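Side-chain contacts in DNA polymerase (Bacillus phage phi29, PDB 2PY5), which replicates the viral genome by protein-primed, strand-displacing DNA synthesis with high processivity and proofreads with a 3'-5' exonuclease: residues 178-182 against 183-187; 193-196 against 197-201; 334-337 against 338-342; 232-235 against 236-239; 46-49 against 50-53. The protein carries 2 engineered substitutions. One frame throughout, in Å; residues are numbered along the deposited sequence. Where two conformers were deposited one is given.

Contact 1 (178-182 against 183-187); sequences LIQFK and QGLDR
The ring of Phe181 meets the chain beyond the helix at its edge: Leu185 O lies near the ring plane, 3.6 Å from Phe181 CD1, while Asp186 CA approaches the same carbon obliquely. The side-chain amide of Gln183 is the other flat group, and Ile179 O sits almost exactly in its plane. Both flank the Schellman motif that ends helix 160-182 in the exonuclease region. Gly184, with positive phi, turns the chain out of the helix; its N bonds to Phe181 O at 2.9 Å, and Leu185 N reaches back to Gln180 O at 3.2 Å. The side chain of Gln183 folds back over the last turn, its CG beside the backbone N and its chain bent at chi2 (-37°), which brings NE2 within 3.0 Å of Ile179 O. That oxygen also accepts from Gln183 N, and the two donors reach it from opposite faces of the carbonyl plane. Gln180 CG packs against Leu185 CB at 3.7 Å, the two side chains crossing at about a right angle, and the Gln180 amide goes on to bond Lys125 O. Tyr59, which interacts with the primer terminal protein, lies close to the side chain of Phe181. On the exposed side, one water donates to Phe181 O at 2.7 Å and to Asp186 OD1 at 3.0 Å.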
# COMPACT_ATOMS: atom_id res chain seq x y z
N LEU F 178 9.32 -9.84 -16.13
CA LEU F 178 9.94 -11.10 -16.52
C LEU F 178 10.73 -11.72 -15.36
O LEU F 178 10.64 -12.94 -15.10
CB LEU F 178 10.82 -10.92 -17.77
CG LEU F 178 11.40 -12.23 -18.31
CD1 LEU F 178 10.29 -13.20 -18.66
CD2 LEU F 178 12.28 -11.96 -19.49
N ILE F 179 11.52 -10.91 -14.65
CA ILE F 179 12.24 -11.38 -13.48
C ILE F 179 11.26 -11.96 -12.44
O ILE F 179 11.50 -13.03 -11.90
CB ILE F 179 13.11 -10.27 -12.85
CG1 ILE F 179 14.25 -9.87 -13.81
CG2 ILE F 179 13.69 -10.71 -11.55
CD1 ILE F 179 14.80 -8.47 -13.54
N GLN F 180 10.18 -11.24 -12.17
CA GLN F 180 9.15 -11.69 -11.22
C GLN F 180 8.55 -13.05 -11.64
O GLN F 180 8.49 -13.98 -10.85
CB GLN F 180 8.09 -10.62 -11.10
CG GLN F 180 7.10 -10.82 -9.97
CD GLN F 180 6.25 -9.60 -9.78
OE1 GLN F 180 5.94 -8.91 -10.74
NE2 GLN F 180 5.88 -9.34 -8.54
N PHE F 181 8.15 -13.15 -12.90
CA PHE F 181 7.56 -14.38 -13.42
C PHE F 181 8.55 -15.53 -13.37
O PHE F 181 8.19 -16.67 -13.01
CB PHE F 181 7.05 -14.18 -14.86
CG PHE F 181 5.93 -13.18 -15.01
CD1 PHE F 181 5.10 -12.84 -13.95
CD2 PHE F 181 5.70 -12.59 -16.25
CE1 PHE F 181 4.06 -11.92 -14.13
CE2 PHE F 181 4.66 -11.67 -16.41
CZ PHE F 181 3.85 -11.35 -15.36
N LYS F 182 9.82 -15.26 -13.68
CA LYS F 182 10.84 -16.31 -13.62
C LYS F 182 11.08 -16.86 -12.20
O LYS F 182 11.53 -17.99 -12.03
CB LYS F 182 12.17 -15.83 -14.21
CG LYS F 182 12.17 -15.75 -15.72
CD LYS F 182 13.50 -15.19 -16.23
CE LYS F 182 13.63 -15.30 -17.75
NZ LYS F 182 14.93 -14.73 -18.24
N GLN F 183 10.77 -16.06 -11.18
CA GLN F 183 10.84 -16.48 -9.80
C GLN F 183 9.64 -17.35 -9.41
O GLN F 183 9.63 -17.91 -8.32
CB GLN F 183 10.88 -15.28 -8.85
CG GLN F 183 11.99 -14.28 -9.05
CD GLN F 183 13.27 -14.91 -9.43
OE1 GLN F 183 13.89 -15.61 -8.63
NE2 GLN F 183 13.72 -14.67 -10.69
N GLY F 184 8.63 -17.41 -10.27
CA GLY F 184 7.43 -18.19 -9.99
C GLY F 184 6.30 -17.33 -9.46
O GLY F 184 5.25 -17.84 -9.09
N LEU F 185 6.53 -16.02 -9.44
CA LEU F 185 5.59 -15.08 -8.85
C LEU F 185 4.69 -14.54 -9.95
O LEU F 185 4.86 -13.43 -10.44
CB LEU F 185 6.36 -13.95 -8.14
CG LEU F 185 6.95 -14.18 -6.73
CD1 LEU F 185 7.04 -15.63 -6.28
CD2 LEU F 185 8.28 -13.46 -6.57
N ASP F 186 3.73 -15.36 -10.38
CA ASP F 186 2.99 -15.03 -11.59
C ASP F 186 1.48 -14.89 -11.40
O ASP F 186 0.72 -14.93 -12.38
CB ASP F 186 3.28 -16.05 -12.68
CG ASP F 186 2.88 -17.43 -12.29
OD1 ASP F 186 3.31 -18.39 -12.98
OD2 ASP F 186 2.16 -17.60 -11.28
N ARG F 187 1.04 -14.72 -10.16
CA ARG F 187 -0.37 -14.42 -9.89
C ARG F 187 -0.68 -12.95 -10.14
O ARG F 187 0.19 -12.16 -10.49
CB ARG F 187 -0.73 -14.87 -8.48
CG ARG F 187 -0.66 -16.39 -8.39
CD ARG F 187 -0.77 -16.87 -7.02
NE ARG F 187 -2.14 -16.72 -6.56
CZ ARG F 187 -3.11 -17.62 -6.72
NH1 ARG F 187 -2.88 -18.80 -7.29
NH2 ARG F 187 -4.33 -17.34 -6.26
O HOH W 1 6.31 -18.61 -13.29

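Contact 2 (193-196 against 197-201); sequences DSLK and GFKDI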
# COMPACT_ATOMS: atom_id res chain seq x y z
N ASP F 193 0.62 -13.56 -4.65
CA ASP F 193 1.88 -14.33 -4.74
C ASP F 193 2.32 -14.73 -3.32
O ASP F 193 2.73 -15.89 -3.07
CB ASP F 193 3.01 -13.55 -5.41
CG ASP F 193 2.83 -13.36 -6.89
OD1 ASP F 193 2.34 -14.27 -7.55
OD2 ASP F 193 3.25 -12.29 -7.40
N SER F 194 2.25 -13.78 -2.41
CA SER F 194 2.67 -14.03 -1.02
C SER F 194 1.84 -15.13 -0.39
O SER F 194 2.36 -16.06 0.24
CB SER F 194 2.57 -12.77 -0.16
OG SER F 194 3.65 -11.90 -0.39
N LEU F 195 0.53 -15.05 -0.54
CA LEU F 195 -0.35 -16.05 0.06
C LEU F 195 -0.14 -17.43 -0.53
O LEU F 195 -0.15 -18.42 0.20
CB LEU F 195 -1.82 -15.62 -0.04
CG LEU F 195 -2.84 -16.50 0.68
CD1 LEU F 195 -2.54 -16.62 2.16
CD2 LEU F 195 -4.27 -15.99 0.44
N LYS F 196 0.04 -17.50 -1.84
CA LYS F 196 0.28 -18.78 -2.51
C LYS F 196 1.58 -19.39 -1.98
O LYS F 196 1.63 -20.59 -1.69
CB LYS F 196 0.33 -18.61 -4.02
CG LYS F 196 0.51 -19.91 -4.79
CD LYS F 196 1.96 -20.24 -5.00
CE LYS F 196 2.11 -21.35 -6.03
NZ LYS F 196 3.53 -21.70 -6.24
N GLY F 197 2.60 -18.57 -1.85
CA GLY F 197 3.91 -19.02 -1.33
C GLY F 197 3.82 -19.54 0.07
O GLY F 197 4.42 -20.58 0.40
N PHE F 198 3.06 -18.85 0.90
CA PHE F 198 2.81 -19.30 2.27
C PHE F 198 2.11 -20.65 2.27
O PHE F 198 2.52 -21.58 2.99
CB PHE F 198 1.98 -18.27 2.99
CG PHE F 198 1.62 -18.65 4.38
CD1 PHE F 198 2.61 -18.84 5.34
CD2 PHE F 198 0.31 -18.84 4.73
CE1 PHE F 198 2.26 -19.20 6.64
CE2 PHE F 198 -0.04 -19.21 6.03
CZ PHE F 198 0.93 -19.39 6.97
N LYS F 199 1.05 -20.80 1.48
CA LYS F 199 0.37 -22.11 1.37
C LYS F 199 1.28 -23.22 0.91
O LYS F 199 1.19 -24.35 1.41
CB LYS F 199 -0.84 -22.03 0.46
CG LYS F 199 -1.92 -21.22 1.05
CD LYS F 199 -3.13 -21.20 0.15
CE LYS F 199 -4.24 -20.41 0.78
NZ LYS F 199 -5.39 -20.23 -0.15
N ASP F 200 2.18 -22.92 -0.02
CA ASP F 200 3.16 -23.91 -0.50
C ASP F 200 3.98 -24.44 0.67
O ASP F 200 4.28 -25.65 0.74
CB ASP F 200 4.13 -23.31 -1.52
CG ASP F 200 3.51 -23.06 -2.90
OD1 ASP F 200 2.38 -23.51 -3.17
OD2 ASP F 200 4.18 -22.36 -3.70
N ILE F 201 4.37 -23.54 1.57
CA ILE F 201 5.30 -23.88 2.64
C ILE F 201 4.63 -24.59 3.80
O ILE F 201 5.17 -25.58 4.31
CB ILE F 201 6.06 -22.63 3.12
CG1 ILE F 201 7.00 -22.13 2.02
CG2 ILE F 201 6.87 -22.94 4.41
CD1 ILE F 201 7.98 -23.17 1.51
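Leu195 and Phe198 lie on the packed flank of this helical segment, held less by each other than by Phe207 of helix 204-210, which both touch: Leu195 CD1 stands 4.4 Å from Phe198 CD2, oblique to the ring. The Phe198 ring also meets that of Phe360. Beside them Lys199 runs extended, its CE 4.2 Å from Leu195 CG, and carries its ammonium into a cation-pi contact with Phe207.

The solvent side is held by charge instead. In one of its two conformers, bent at chi2 (-89°), Lys196 reaches along the helix to Asp200 one turn on, and its NZ forms a salt bridge with Asp200 OD2 at 2.7 Å, using the syn lone pair of that oxygen. Beneath both faces the backbone is regular, with Gly197 N to Asp193 O at 2.9 Å and Lys199 N to Leu195 O at 3.0 Å. An i to i+4 lysine-aspartate pair on the exposed face and apolar residues on the inner one are typical of an amphipathic alpha-helix, here helix 190-202, most of which belongs to the region involved in DNA binding, in coordinating synthesis with degradation and in terminal-protein interaction.

Contact 3 (334-337 against 338-342); sequences ELMK and EHYDL. With EDO (1,2-ethanediol), chain X.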
# COMPACT_ATOMS: atom_id res chain seq x y z
N GLU F 334 -6.04 -4.27 26.45
CA GLU F 334 -5.17 -4.06 27.58
C GLU F 334 -4.41 -2.72 27.49
O GLU F 334 -4.20 -2.05 28.50
CB GLU F 334 -4.23 -5.23 27.77
CG GLU F 334 -4.99 -6.52 28.19
CD GLU F 334 -5.83 -6.41 29.50
OE1 GLU F 334 -5.53 -5.61 30.42
OE2 GLU F 334 -6.82 -7.16 29.60
N LEU F 335 -4.02 -2.33 26.28
CA LEU F 335 -3.42 -1.00 26.10
C LEU F 335 -4.40 0.09 26.55
O LEU F 335 -4.01 1.04 27.24
CB LEU F 335 -3.04 -0.77 24.63
CG LEU F 335 -1.73 -1.43 24.21
CD1 LEU F 335 -1.65 -1.44 22.68
CD2 LEU F 335 -0.53 -0.71 24.83
N MET F 336 -5.65 -0.05 26.15
CA MET F 336 -6.66 0.97 26.45
C MET F 336 -6.87 1.06 27.95
O MET F 336 -6.94 2.16 28.52
CB MET F 336 -7.97 0.63 25.76
CG MET F 336 -9.00 1.74 25.87
SD MET F 336 -10.59 1.32 25.13
CE MET F 336 -11.19 0.02 26.18
N LYS F 337 -7.01 -0.10 28.60
CA LYS F 337 -7.26 -0.12 30.04
C LYS F 337 -6.10 0.49 30.81
O LYS F 337 -6.31 1.10 31.86
CB LYS F 337 -7.58 -1.55 30.52
CG LYS F 337 -8.86 -2.09 29.96
CD LYS F 337 -9.10 -3.57 30.29
CE LYS F 337 -9.82 -3.76 31.58
NZ LYS F 337 -10.34 -5.15 31.69
N GLU F 338 -4.87 0.34 30.32
CA GLU F 338 -3.71 0.94 30.97
C GLU F 338 -3.61 2.46 30.73
O GLU F 338 -3.27 3.21 31.61
CB GLU F 338 -2.40 0.30 30.54
CG GLU F 338 -1.20 0.96 31.22
CD GLU F 338 0.13 0.32 30.96
OE1 GLU F 338 0.19 -0.74 30.32
OE2 GLU F 338 1.14 0.91 31.42
N HIS F 339 -3.91 2.88 29.50
CA HIS F 339 -3.70 4.27 29.13
C HIS F 339 -4.85 5.20 29.50
O HIS F 339 -4.66 6.41 29.54
CB HIS F 339 -3.41 4.37 27.62
CG HIS F 339 -2.04 3.91 27.24
ND1 HIS F 339 -1.16 4.69 26.52
CD2 HIS F 339 -1.39 2.75 27.51
CE1 HIS F 339 -0.02 4.03 26.36
NE2 HIS F 339 -0.15 2.84 26.92
N TYR F 340 -6.03 4.63 29.77
CA TYR F 340 -7.25 5.44 30.00
C TYR F 340 -7.96 5.05 31.28
O TYR F 340 -7.93 3.89 31.69
CB TYR F 340 -8.26 5.21 28.87
CG TYR F 340 -7.87 5.77 27.54
CD1 TYR F 340 -7.10 5.02 26.65
CD2 TYR F 340 -8.30 7.00 27.13
CE1 TYR F 340 -6.75 5.52 25.40
CE2 TYR F 340 -7.95 7.52 25.89
CZ TYR F 340 -7.20 6.76 25.03
OH TYR F 340 -6.85 7.27 23.79
N ASP F 341 -8.64 6.03 31.87
CA ASP F 341 -9.71 5.75 32.80
C ASP F 341 -10.97 5.46 31.99
O ASP F 341 -11.35 6.22 31.11
CB ASP F 341 -9.95 6.94 33.72
CG ASP F 341 -8.77 7.22 34.63
OD1 ASP F 341 -8.20 6.26 35.22
OD2 ASP F 341 -8.42 8.41 34.77
N LEU F 342 -11.63 4.34 32.30
CA LEU F 342 -12.85 3.97 31.61
C LEU F 342 -14.07 4.15 32.53
O LEU F 342 -14.00 3.88 33.73
CB LEU F 342 -12.75 2.53 31.14
CG LEU F 342 -11.57 2.16 30.23
CD1 LEU F 342 -11.69 0.70 29.79
CD2 LEU F 342 -11.46 3.07 29.03
C1 EDO X . 3.89 0.69 28.94
O1 EDO X . 3.59 1.24 30.23
C2 EDO X . 5.31 0.12 28.93
O2 EDO X . 6.17 0.81 28.01
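Apolar contacts join Met336 to both Tyr340 and Leu342 where helix 330-339 passes directly into strand 340-356 of the polymerization region. Met336 CG lies 3.9 Å from Tyr340 CD1, the two side chains crossing at about a right angle. With CG anti to the backbone N, Met336 runs extended and turns only at chi3 (67°), which brings its methyl CE within 3.7 Å of Leu342 CD1. The same leucine methyl meets the aliphatic part of Lys337 at CG, 4.0 Å away.

Leu335 lies alongside the imidazole of His339 in van der Waals contact, Leu335 CD2 4.1 Å from His339 NE2, and both side chains pack against helix 427-447.

Backbone hydrogen bonds carry the helix to its end, His339 N to Leu335 O and Tyr340 N to Met336 O both at 2.9 Å. Met336 O also lies at the edge of the Tyr340 ring, in its plane.

Polar side-chain ends find their partners beyond the two segments. His339 ND1 bonds Ile299 O, and Tyr340 OH is bonded to Leu316 O and to the backbone N of Thr301 and Ile302. Glu338 OE2 accepts from O1 of a 1,2-ethanediol molecule at 2.7 Å, probably from the crystallisation liquor, and also pairs with Tyr298 OH. The chemistry is thus divided: hydrophobic contacts pack the helix end against the first strand residues, while His339 ND1 and the phenol OH of Tyr340 tie it to the loop following strand 283-294.

Contact 4 (232-235 against 236-239); sequences WLND and RFKE. With EDO (1,2-ethanediol), chain K.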
# COMPACT_ATOMS: atom_id res chain seq x y z
N TRP F 232 0.95 9.10 15.29
CA TRP F 232 0.58 10.06 16.32
C TRP F 232 1.66 11.10 16.53
O TRP F 232 2.84 10.77 16.66
CB TRP F 232 0.35 9.33 17.64
CG TRP F 232 0.13 10.19 18.85
CD1 TRP F 232 -0.99 10.90 19.16
CD2 TRP F 232 1.06 10.44 19.90
NE1 TRP F 232 -0.82 11.56 20.34
CE2 TRP F 232 0.43 11.30 20.81
CE3 TRP F 232 2.37 10.03 20.15
CZ2 TRP F 232 1.05 11.74 21.97
CZ3 TRP F 232 2.99 10.48 21.31
CH2 TRP F 232 2.34 11.33 22.20
N LEU F 233 1.24 12.37 16.56
CA LEU F 233 2.11 13.50 16.90
C LEU F 233 1.72 14.05 18.26
O LEU F 233 0.56 14.42 18.50
CB LEU F 233 1.97 14.60 15.85
CG LEU F 233 2.77 15.88 16.08
CD1 LEU F 233 4.25 15.63 16.21
CD2 LEU F 233 2.49 16.89 14.95
N ASN F 234 2.71 14.11 19.15
CA ASN F 234 2.56 14.67 20.48
C ASN F 234 2.22 16.14 20.36
O ASN F 234 3.01 16.90 19.81
CB ASN F 234 3.87 14.47 21.24
CG ASN F 234 3.78 14.82 22.70
OD1 ASN F 234 2.85 15.51 23.14
ND2 ASN F 234 4.78 14.38 23.46
N ASP F 235 1.05 16.54 20.88
CA ASP F 235 0.64 17.95 20.85
C ASP F 235 1.70 18.93 21.40
O ASP F 235 1.77 20.09 20.97
CB ASP F 235 -0.66 18.13 21.64
CG ASP F 235 -1.90 17.76 20.84
OD1 ASP F 235 -1.84 17.67 19.59
OD2 ASP F 235 -2.96 17.57 21.48
N ARG F 236 2.51 18.47 22.36
CA ARG F 236 3.60 19.26 22.92
C ARG F 236 4.53 19.84 21.85
O ARG F 236 5.09 20.92 22.04
CB ARG F 236 4.43 18.39 23.88
CG ARG F 236 5.56 19.12 24.54
CD ARG F 236 5.90 18.56 25.89
NE ARG F 236 6.82 17.43 25.81
CZ ARG F 236 8.15 17.52 25.79
NH1 ARG F 236 8.76 18.70 25.77
NH2 ARG F 236 8.88 16.41 25.74
N PHE F 237 4.67 19.11 20.74
CA PHE F 237 5.59 19.47 19.65
C PHE F 237 4.93 19.95 18.36
O PHE F 237 5.62 20.30 17.40
CB PHE F 237 6.49 18.25 19.35
CG PHE F 237 7.39 17.91 20.47
CD1 PHE F 237 7.11 16.85 21.31
CD2 PHE F 237 8.50 18.69 20.74
CE1 PHE F 237 7.95 16.53 22.36
CE2 PHE F 237 9.33 18.38 21.80
CZ PHE F 237 9.05 17.30 22.60
N LYS F 238 3.60 20.01 18.35
CA LYS F 238 2.86 20.43 17.16
C LYS F 238 3.23 21.85 16.72
O LYS F 238 3.04 22.81 17.47
CB LYS F 238 1.36 20.37 17.44
CG LYS F 238 0.50 20.56 16.21
CD LYS F 238 -0.94 20.16 16.48
CE LYS F 238 -1.76 20.06 15.21
NZ LYS F 238 -3.12 19.48 15.43
N GLU F 239 3.79 21.95 15.51
CA GLU F 239 4.14 23.22 14.88
C GLU F 239 5.30 23.96 15.56
O GLU F 239 5.53 25.13 15.29
CB GLU F 239 2.90 24.14 14.73
CG GLU F 239 1.81 23.57 13.84
CD GLU F 239 0.58 24.46 13.74
OE1 GLU F 239 0.69 25.59 13.24
OE2 GLU F 239 -0.51 24.00 14.14
C1 EDO K . 5.06 14.46 27.13
O1 EDO K . 4.76 15.53 26.24
C2 EDO K . 6.31 14.75 27.96
O2 EDO K . 6.01 15.58 29.09
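A tight turn following strand 231-233 of the polymerization region is built here round Asn234, whose backbone and side-chain oxygens both receive N-H groups from the residues after it. Asn234 OD1 accepts from Arg236 N at 3.1 Å, the bond of an Asx turn, and Asn234 O accepts from Phe237 N at 2.9 Å, which closes a beta turn over Asp235 and Arg236. In both cases the donor stands above the carbonyl plane, by 51° at OD1. Lys238 N continues the turn to Asp235 O at 3.2 Å.

With its CG anti to the backbone N (chi1 -171°), Asn234 brings OD1 over the turn while ND2 points away from the turn backbone, near the edge of the Phe237 ring and close to its plane. ND2 is bonded to Ile452 O of the adjacent strand. The amide and the Arg236 guanidinium planes are 80° apart. Phe237 CZ lies over one face of that guanidinium, offset toward its rim, and the phenyl ring packs on Ile453. On the inner side Leu233 CD2 approaches Lys238 CA at 4.2 Å, and Leu233 also touches Tyr494 and Tyr454 of the YCDTD motif, packing the turn on neighbouring strands of the palm sheet. A 1,2-ethanediol molecule, probably from the crystallisation liquor, bridges the two polar side chains: its O1 accepts from Asn234 ND2 at 3.0 Å and from Arg236 NE at 2.8 Å, in the guanidinium plane.

Contact 5 (46-49 against 50-53); sequences EFMA and WVLK
Val51 CG2 sits over one face of the Phe47 ring, 3.3 Å from Phe47 CE2, while Trp50 meets the same ring obliquely. The phenyl and the six-membered ring of the indole have centroids 5.5 Å apart and planes at 44°, an oblique pair; their nearest atoms are Phe47 CE1 and Trp50 CZ3 at 3.7 Å. Phe47 has CG anti to the backbone N (chi1 177°), which swings its ring along the helix toward the residues one turn later. Trp50 adopts the same first torsion, and Phe47 O lies at the edge of its indole, in plane.

Met48 takes a different course. Its chain, doubly bent at chi2 and chi3, lies alongside Val51 and points the same way, with Met48 SD 3.9 Å from Val51 CG2; that one valine methyl is therefore shared by a ring face and a sulfur. Phe47, Trp50 and Val51 of helix 44-54 face the mixed sheet of the exonuclease region, while Met48 meets Trp73 and Leu74 of helix 63-76. Phe47 meets Phe13 edge-to-face, Trp50 stacks on Tyr29, and Val51 touches Leu58 and Ile105.

Backbone bonds hold the helix turn, from Val51 N to Phe47 O and from Leu52 N to Met48 O, each 2.9 Å. Toward the end of the helix they weaken, with Lys53 N 3.4 Å from Ala49 O. On the exposed flank Glu46 OE1 bonds Tyr27 OH.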
# COMPACT_ATOMS: atom_id res chain seq x y z
N GLU F 46 -5.13 2.17 -33.96
CA GLU F 46 -4.14 1.19 -34.39
C GLU F 46 -3.80 0.23 -33.25
O GLU F 46 -3.74 -0.99 -33.46
CB GLU F 46 -2.89 1.91 -34.85
CG GLU F 46 -1.86 1.02 -35.47
CD GLU F 46 -0.74 1.83 -36.06
OE1 GLU F 46 0.19 2.18 -35.31
OE2 GLU F 46 -0.81 2.13 -37.28
N PHE F 47 -3.58 0.79 -32.06
CA PHE F 47 -3.24 -0.02 -30.88
C PHE F 47 -4.36 -1.01 -30.59
O PHE F 47 -4.12 -2.21 -30.38
CB PHE F 47 -3.03 0.87 -29.66
CG PHE F 47 -2.75 0.08 -28.39
CD1 PHE F 47 -1.48 -0.48 -28.20
CD2 PHE F 47 -3.71 -0.09 -27.40
CE1 PHE F 47 -1.21 -1.24 -27.05
CE2 PHE F 47 -3.43 -0.83 -26.25
CZ PHE F 47 -2.16 -1.39 -26.09
N MET F 48 -5.58 -0.51 -30.55
CA MET F 48 -6.73 -1.35 -30.17
C MET F 48 -7.02 -2.44 -31.22
O MET F 48 -7.46 -3.55 -30.87
CB MET F 48 -7.97 -0.50 -29.91
CG MET F 48 -7.83 0.36 -28.68
SD MET F 48 -7.51 -0.57 -27.15
CE MET F 48 -8.99 -1.61 -27.02
N ALA F 49 -6.80 -2.16 -32.50
CA ALA F 49 -6.91 -3.21 -33.52
C ALA F 49 -5.96 -4.37 -33.18
O ALA F 49 -6.34 -5.52 -33.29
CB ALA F 49 -6.62 -2.64 -34.93
N TRP F 50 -4.75 -4.03 -32.75
CA TRP F 50 -3.76 -5.01 -32.33
C TRP F 50 -4.24 -5.76 -31.07
O TRP F 50 -4.19 -7.01 -31.02
CB TRP F 50 -2.40 -4.32 -32.10
CG TRP F 50 -1.38 -5.21 -31.45
CD1 TRP F 50 -0.60 -6.15 -32.07
CD2 TRP F 50 -1.03 -5.25 -30.06
NE1 TRP F 50 0.20 -6.77 -31.14
CE2 TRP F 50 -0.03 -6.24 -29.91
CE3 TRP F 50 -1.45 -4.54 -28.92
CZ2 TRP F 50 0.54 -6.54 -28.67
CZ3 TRP F 50 -0.87 -4.84 -27.69
CH2 TRP F 50 0.13 -5.83 -27.58
N VAL F 51 -4.73 -5.01 -30.09
CA VAL F 51 -5.28 -5.60 -28.87
C VAL F 51 -6.33 -6.67 -29.22
O VAL F 51 -6.34 -7.75 -28.63
CB VAL F 51 -5.95 -4.55 -27.95
CG1 VAL F 51 -6.72 -5.22 -26.79
CG2 VAL F 51 -4.93 -3.54 -27.44
N LEU F 52 -7.20 -6.38 -30.18
CA LEU F 52 -8.31 -7.28 -30.45
C LEU F 52 -7.85 -8.56 -31.11
O LEU F 52 -8.51 -9.59 -30.96
CB LEU F 52 -9.39 -6.60 -31.27
CG LEU F 52 -10.11 -5.42 -30.65
CD1 LEU F 52 -11.24 -4.93 -31.57
CD2 LEU F 52 -10.63 -5.70 -29.25
N LYS F 53 -6.72 -8.51 -31.80
CA LYS F 53 -6.21 -9.66 -32.53
C LYS F 53 -5.15 -10.46 -31.79
O LYS F 53 -4.95 -11.64 -32.10
CB LYS F 53 -5.65 -9.23 -33.88
CG LYS F 53 -6.68 -9.08 -34.96
CD LYS F 53 -6.03 -8.67 -36.27
CE LYS F 53 -6.95 -8.91 -37.45
NZ LYS F 53 -6.43 -8.24 -38.68

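Contact 1 ends helix 160-182 and contact 2 lies in the next helix, 190-202; they touch directly, Asp193 probably accepting a hydrogen bond from the backbone N of Arg187. Contact 5 lies, like contact 1, in the exonuclease region, whereas contact 2 is mostly in the region that follows. Contacts 3 and 4, about 21 Å apart between centres, belong to the polymerization region. Each contact has a buried and an exposed side: Phe47, Met48 and Val51 of contact 5 and Leu335, Met336, His339 and Tyr340 of contact 3 are buried, while the charged pair of contact 2 is exposed. Contacts 1 and 4 add side-chain amides to the turn, Gln183 as donor and Asn234 OD1 as acceptor.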